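Local coordinates for putative GH105 family protein (Salmonella enterica subsp. enterica serovar Paratyphi A, PDB 3QWT), which is of unknown function but probably acts as a glycoside hydrolase of family GH105, built on an alpha/alpha toroid, at residues S295-R309 with Y364-R378. Numbering follows the deposited sequence.
Sequences SATAGFAYGILKAVR and YGQAMAMLCLTEYLR
Segments 295-309 and 364-378, on helices 294-309 and 363-377, pack nearly parallel in a buried contact through A298, C372 and E375. Helix 231-248 touches M368 and Y364; helix 67-83 touches L371 and Y364. The axes come within 7.8 Å and cross at 25°. A298, A301 and C372 keep the interface thin, and the closest CA atoms in register, those of Y302 and C372, are 3.9 Å apart. C372 CB lies 3.1 Å from A298 O and also rests on A301 CB. M368 is a selenomethionine and a knob among S295, A296, A298 and G299; its bend at chi3 (92°) brings CE against S295 O. Y302 carries L371 CD2 over one ring face, while its CD1 meets E375 CB at 3.7 Å. Its hydroxyl bonds to D243 on helix 231-248.

E375 is the second knob, set among Y302, L305, K306 and R309. CG, anti to the backbone N, lies against L305 CB; the bend at chi2 (65°) then turns the carboxylate to R309. R309 grips it side-on in a two-pronged salt bridge: NE reaches OE2 of E375 at 2.7 Å and NH2 reaches OE1 at 2.8 Å. Both oxygens use syn lone pairs, and the two planes are nearly coplanar. R378 NE lies over one face of the R309 guanidinium, 3.2 Å from CZ. E375 probably offsets this like-charge pair, as does E135 of the second subunit, which salt-bridges R378. The packing is consistent with adjacent inner helices of an alpha/alpha toroid, with helix 318-330 between them in the chain.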
loop_
_atom_site.group_PDB
_atom_site.type_symbol
_atom_site.label_atom_id
_atom_site.label_comp_id
_atom_site.label_asym_id
_atom_site.label_seq_id
_atom_site.Cartn_x
_atom_site.Cartn_y
_atom_site.Cartn_z
ATOM N N SER A 295 -48.435 4.827 -6.010
ATOM C CA SER A 295 -47.089 5.367 -5.893
ATOM C C SER A 295 -46.205 4.420 -5.085
ATOM O O SER A 295 -45.052 4.171 -5.446
ATOM C CB SER A 295 -47.089 6.781 -5.306
ATOM O OG SER A 295 -47.540 6.808 -3.963
ATOM N N ALA A 296 -46.749 3.896 -3.992
ATOM C CA ALA A 296 -46.067 2.847 -3.230
ATOM C C ALA A 296 -45.781 1.680 -4.165
ATOM O O ALA A 296 -44.650 1.199 -4.251
ATOM C CB ALA A 296 -46.928 2.391 -2.051
ATOM N N THR A 297 -46.823 1.235 -4.871
ATOM C CA THR A 297 -46.696 0.172 -5.868
ATOM C C THR A 297 -45.526 0.444 -6.834
ATOM O O THR A 297 -44.767 -0.464 -7.167
ATOM C CB THR A 297 -48.025 -0.034 -6.662
ATOM O OG1 THR A 297 -49.089 -0.358 -5.759
ATOM C CG2 THR A 297 -47.881 -1.162 -7.664
ATOM N N ALA A 298 -45.374 1.692 -7.272
ATOM C CA ALA A 298 -44.311 2.028 -8.212
ATOM C C ALA A 298 -42.922 1.872 -7.583
ATOM O O ALA A 298 -41.988 1.389 -8.225
ATOM C CB ALA A 298 -44.493 3.438 -8.762
ATOM N N GLY A 299 -42.785 2.276 -6.328
ATOM C CA GLY A 299 -41.491 2.194 -5.670
ATOM C C GLY A 299 -41.133 0.733 -5.519
ATOM O O GLY A 299 -39.995 0.324 -5.757
ATOM N N PHE A 300 -42.135 -0.055 -5.141
ATOM C CA PHE A 300 -41.982 -1.486 -4.991
ATOM C C PHE A 300 -41.505 -2.101 -6.296
ATOM O O PHE A 300 -40.539 -2.855 -6.322
ATOM C CB PHE A 300 -43.310 -2.093 -4.576
ATOM C CG PHE A 300 -43.680 -1.814 -3.153
ATOM C CD1 PHE A 300 -42.697 -1.631 -2.193
ATOM C CD2 PHE A 300 -45.012 -1.747 -2.769
ATOM C CE1 PHE A 300 -43.038 -1.389 -0.870
ATOM C CE2 PHE A 300 -45.360 -1.506 -1.449
ATOM C CZ PHE A 300 -44.374 -1.322 -0.501
ATOM N N ALA A 301 -42.175 -1.754 -7.386
ATOM C CA ALA A 301 -41.791 -2.259 -8.690
ATOM C C ALA A 301 -40.324 -1.955 -8.929
ATOM O O ALA A 301 -39.546 -2.840 -9.280
ATOM C CB ALA A 301 -42.648 -1.631 -9.778
ATOM N N TYR A 302 -39.942 -0.699 -8.723
ATOM C CA TYR A 302 -38.563 -0.301 -8.947
ATOM C C TYR A 302 -37.580 -1.184 -8.185
ATOM O O TYR A 302 -36.696 -1.805 -8.779
ATOM C CB TYR A 302 -38.346 1.155 -8.565
ATOM C CG TYR A 302 -36.884 1.549 -8.601
ATOM C CD1 TYR A 302 -36.250 1.825 -9.805
ATOM C CD2 TYR A 302 -36.135 1.628 -7.434
ATOM C CE1 TYR A 302 -34.912 2.176 -9.841
ATOM C CE2 TYR A 302 -34.803 1.977 -7.460
ATOM C CZ TYR A 302 -34.191 2.252 -8.665
ATOM O OH TYR A 302 -32.857 2.607 -8.695
ATOM N N GLY A 303 -37.748 -1.242 -6.870
ATOM C CA GLY A 303 -36.812 -1.950 -6.013
ATOM C C GLY A 303 -36.722 -3.422 -6.338
ATOM O O GLY A 303 -35.628 -3.991 -6.430
ATOM N N ILE A 304 -37.881 -4.049 -6.506
ATOM C CA ILE A 304 -37.919 -5.464 -6.819
ATOM C C ILE A 304 -37.221 -5.727 -8.145
ATOM O O ILE A 304 -36.443 -6.665 -8.270
ATOM C CB ILE A 304 -39.352 -5.992 -6.827
ATOM C CG1 ILE A 304 -39.953 -5.844 -5.429
ATOM C CG2 ILE A 304 -39.381 -7.452 -7.276
ATOM C CD1 ILE A 304 -41.429 -6.245 -5.326
ATOM N N LEU A 305 -37.471 -4.879 -9.129
ATOM C CA LEU A 305 -36.777 -4.997 -10.401
ATOM C C LEU A 305 -35.275 -4.887 -10.215
ATOM O O LEU A 305 -34.520 -5.705 -10.725
ATOM C CB LEU A 305 -37.237 -3.902 -11.359
ATOM C CG LEU A 305 -38.535 -4.152 -12.108
ATOM C CD1 LEU A 305 -38.966 -2.903 -12.880
ATOM C CD2 LEU A 305 -38.348 -5.345 -13.028
ATOM N N LYS A 306 -34.843 -3.862 -9.489
ATOM C CA LYS A 306 -33.418 -3.604 -9.345
ATOM C C LYS A 306 -32.763 -4.703 -8.515
ATOM O O LYS A 306 -31.660 -5.139 -8.813
ATOM C CB LYS A 306 -33.166 -2.231 -8.724
ATOM C CG LYS A 306 -31.705 -1.795 -8.820
ATOM C CD LYS A 306 -31.520 -0.377 -8.324
ATOM C CE LYS A 306 -30.066 0.056 -8.441
ATOM N NZ LYS A 306 -29.985 1.528 -8.499
ATOM N N ALA A 307 -33.464 -5.167 -7.489
ATOM C CA ALA A 307 -32.931 -6.220 -6.642
ATOM C C ALA A 307 -32.800 -7.528 -7.428
ATOM O O ALA A 307 -31.922 -8.343 -7.151
ATOM C CB ALA A 307 -33.785 -6.398 -5.400
ATOM N N VAL A 308 -33.655 -7.732 -8.421
ATOM C CA VAL A 308 -33.495 -8.915 -9.247
ATOM C C VAL A 308 -32.291 -8.689 -10.160
ATOM O O VAL A 308 -31.384 -9.528 -10.257
ATOM C CB VAL A 308 -34.754 -9.245 -10.086
ATOM C CG1 VAL A 308 -34.422 -10.280 -11.154
ATOM C CG2 VAL A 308 -35.893 -9.759 -9.193
ATOM N N ARG A 309 -32.274 -7.541 -10.822
ATOM C CA ARG A 309 -31.173 -7.245 -11.708
ATOM C C ARG A 309 -29.818 -7.412 -11.008
ATOM O O ARG A 309 -28.903 -8.024 -11.566
ATOM C CB ARG A 309 -31.293 -5.847 -12.278
ATOM C CG ARG A 309 -29.961 -5.345 -12.794
ATOM C CD ARG A 309 -30.155 -4.195 -13.727
ATOM N NE ARG A 309 -30.570 -2.979 -13.048
ATOM C CZ ARG A 309 -29.747 -1.969 -12.773
ATOM N NH1 ARG A 309 -28.456 -2.056 -13.102
ATOM N NH2 ARG A 309 -30.210 -0.876 -12.170
ATOM N N TYR A 364 -44.035 13.082 -6.492
ATOM C CA TYR A 364 -43.512 11.747 -6.201
ATOM C C TYR A 364 -44.317 10.631 -6.877
ATOM O O TYR A 364 -43.765 9.584 -7.226
ATOM C CB TYR A 364 -43.429 11.515 -4.697
ATOM C CG TYR A 364 -44.737 11.693 -3.973
ATOM C CD1 TYR A 364 -45.657 10.654 -3.896
ATOM C CD2 TYR A 364 -45.046 12.893 -3.347
ATOM C CE1 TYR A 364 -46.860 10.811 -3.219
ATOM C CE2 TYR A 364 -46.239 13.059 -2.664
ATOM C CZ TYR A 364 -47.148 12.019 -2.606
ATOM O OH TYR A 364 -48.338 12.192 -1.925
ATOM N N GLY A 365 -45.614 10.857 -7.065
ATOM C CA GLY A 365 -46.432 9.913 -7.801
ATOM C C GLY A 365 -45.897 9.723 -9.207
ATOM O O GLY A 365 -45.596 8.609 -9.622
ATOM N N GLN A 366 -45.775 10.824 -9.941
ATOM C CA GLN A 366 -45.213 10.802 -11.285
ATOM C C GLN A 366 -43.770 10.292 -11.283
ATOM O O GLN A 366 -43.356 9.525 -12.154
ATOM C CB GLN A 366 -45.229 12.211 -11.881
ATOM C CG GLN A 366 -46.577 12.925 -11.806
ATOM C CD GLN A 366 -47.683 12.133 -12.456
ATOM O OE1 GLN A 366 -48.630 11.700 -11.792
ATOM N NE2 GLN A 366 -47.568 11.929 -13.762
ATOM N N ALA A 367 -42.990 10.737 -10.313
ATOM C CA ALA A 367 -41.573 10.415 -10.332
ATOM C C ALA A 367 -41.389 8.926 -10.119
ATOM O O ALA A 367 -40.637 8.273 -10.838
ATOM C CB ALA A 367 -40.804 11.227 -9.291
HETATM N N MSE A 368 -42.106 8.383 -9.148
HETATM C CA MSE A 368 -41.973 6.957 -8.860
HETATM C C MSE A 368 -42.405 6.106 -10.060
HETATM O O MSE A 368 -41.766 5.108 -10.382
HETATM C CB MSE A 368 -42.701 6.597 -7.566
HETATM C CG MSE A 368 -42.004 7.215 -6.361
HETATM SE SE MSE A 368 -43.180 7.450 -4.836
HETATM C CE MSE A 368 -42.824 5.736 -3.948
ATOM N N ALA A 369 -43.454 6.529 -10.757
ATOM C CA ALA A 369 -43.787 5.856 -12.001
ATOM C C ALA A 369 -42.567 5.827 -12.924
ATOM O O ALA A 369 -42.264 4.803 -13.531
ATOM C CB ALA A 369 -44.973 6.515 -12.686
HETATM N N MSE A 370 -41.845 6.937 -13.030
HETATM C CA MSE A 370 -40.742 6.932 -13.977
HETATM C C MSE A 370 -39.538 6.192 -13.439
HETATM O O MSE A 370 -38.776 5.611 -14.203
HETATM C CB MSE A 370 -40.411 8.331 -14.541
HETATM C CG MSE A 370 -39.957 9.403 -13.569
HETATM SE SE MSE A 370 -40.087 11.195 -14.424
HETATM C CE MSE A 370 -41.777 11.726 -13.650
ATOM N N LEU A 371 -39.386 6.182 -12.121
ATOM C CA LEU A 371 -38.343 5.378 -11.507
ATOM C C LEU A 371 -38.511 3.932 -11.951
ATOM O O LEU A 371 -37.611 3.354 -12.569
ATOM C CB LEU A 371 -38.406 5.463 -9.977
ATOM C CG LEU A 371 -37.487 6.414 -9.212
ATOM C CD1 LEU A 371 -37.717 6.208 -7.728
ATOM C CD2 LEU A 371 -36.003 6.193 -9.564
ATOM N N CYS A 372 -39.669 3.348 -11.640
ATOM C CA CYS A 372 -39.888 1.932 -11.918
ATOM C C CYS A 372 -39.911 1.678 -13.416
ATOM O O CYS A 372 -39.442 0.642 -13.879
ATOM C CB CYS A 372 -41.172 1.414 -11.253
ATOM S SG CYS A 372 -42.753 2.076 -11.897
ATOM N N LEU A 373 -40.435 2.631 -14.179
ATOM C CA LEU A 373 -40.532 2.430 -15.616
ATOM C C LEU A 373 -39.144 2.510 -16.253
ATOM O O LEU A 373 -38.867 1.824 -17.246
ATOM C CB LEU A 373 -41.534 3.398 -16.273
ATOM C CG LEU A 373 -43.015 3.181 -15.950
ATOM C CD1 LEU A 373 -43.879 4.279 -16.573
ATOM C CD2 LEU A 373 -43.479 1.817 -16.414
ATOM N N THR A 374 -38.254 3.305 -15.667
ATOM C CA THR A 374 -36.885 3.403 -16.185
ATOM C C THR A 374 -36.080 2.146 -15.921
ATOM O O THR A 374 -35.325 1.679 -16.775
ATOM C CB THR A 374 -36.140 4.602 -15.613
ATOM O OG1 THR A 374 -36.813 5.806 -15.999
ATOM C CG2 THR A 374 -34.720 4.633 -16.148
ATOM N N GLU A 375 -36.233 1.593 -14.727
ATOM C CA GLU A 375 -35.597 0.331 -14.419
ATOM C C GLU A 375 -36.154 -0.754 -15.357
ATOM O O GLU A 375 -35.422 -1.638 -15.812
ATOM C CB GLU A 375 -35.784 -0.011 -12.934
ATOM C CG GLU A 375 -35.263 -1.386 -12.518
ATOM C CD GLU A 375 -33.744 -1.553 -12.633
ATOM O OE1 GLU A 375 -33.010 -0.591 -12.383
ATOM O OE2 GLU A 375 -33.277 -2.668 -12.951
ATOM N N TYR A 376 -37.441 -0.667 -15.680
ATOM C CA TYR A 376 -38.052 -1.662 -16.557
ATOM C C TYR A 376 -37.506 -1.566 -17.986
ATOM O O TYR A 376 -37.406 -2.577 -18.695
ATOM C CB TYR A 376 -39.571 -1.519 -16.552
ATOM C CG TYR A 376 -40.303 -2.693 -17.181
ATOM C CD1 TYR A 376 -40.954 -2.556 -18.408
ATOM C CD2 TYR A 376 -40.351 -3.930 -16.545
ATOM C CE1 TYR A 376 -41.620 -3.605 -18.982
ATOM C CE2 TYR A 376 -41.029 -5.002 -17.121
ATOM C CZ TYR A 376 -41.660 -4.828 -18.341
ATOM O OH TYR A 376 -42.338 -5.873 -18.935
ATOM N N LEU A 377 -37.142 -0.348 -18.393
ATOM C CA LEU A 377 -36.507 -0.117 -19.688
ATOM C C LEU A 377 -35.202 -0.886 -19.848
ATOM O O LEU A 377 -34.801 -1.198 -20.967
ATOM C CB LEU A 377 -36.247 1.375 -19.921
ATOM C CG LEU A 377 -37.368 2.123 -20.662
ATOM C CD1 LEU A 377 -37.029 3.594 -20.793
ATOM C CD2 LEU A 377 -37.647 1.519 -22.039
ATOM N N ARG A 378 -34.529 -1.187 -18.743
ATOM C CA ARG A 378 -33.284 -1.952 -18.834
ATOM C C ARG A 378 -33.528 -3.317 -19.461
ATOM O O ARG A 378 -32.648 -3.865 -20.115
ATOM C CB ARG A 378 -32.591 -2.088 -17.478
ATOM C CG ARG A 378 -31.958 -0.794 -16.978
ATOM C CD ARG A 378 -31.178 -1.044 -15.698
ATOM N NE ARG A 378 -29.913 -1.733 -15.953
ATOM C CZ ARG A 378 -28.800 -1.117 -16.350
ATOM N NH1 ARG A 378 -27.682 -1.808 -16.558
ATOM N NH2 ARG A 378 -28.807 0.197 -16.540
#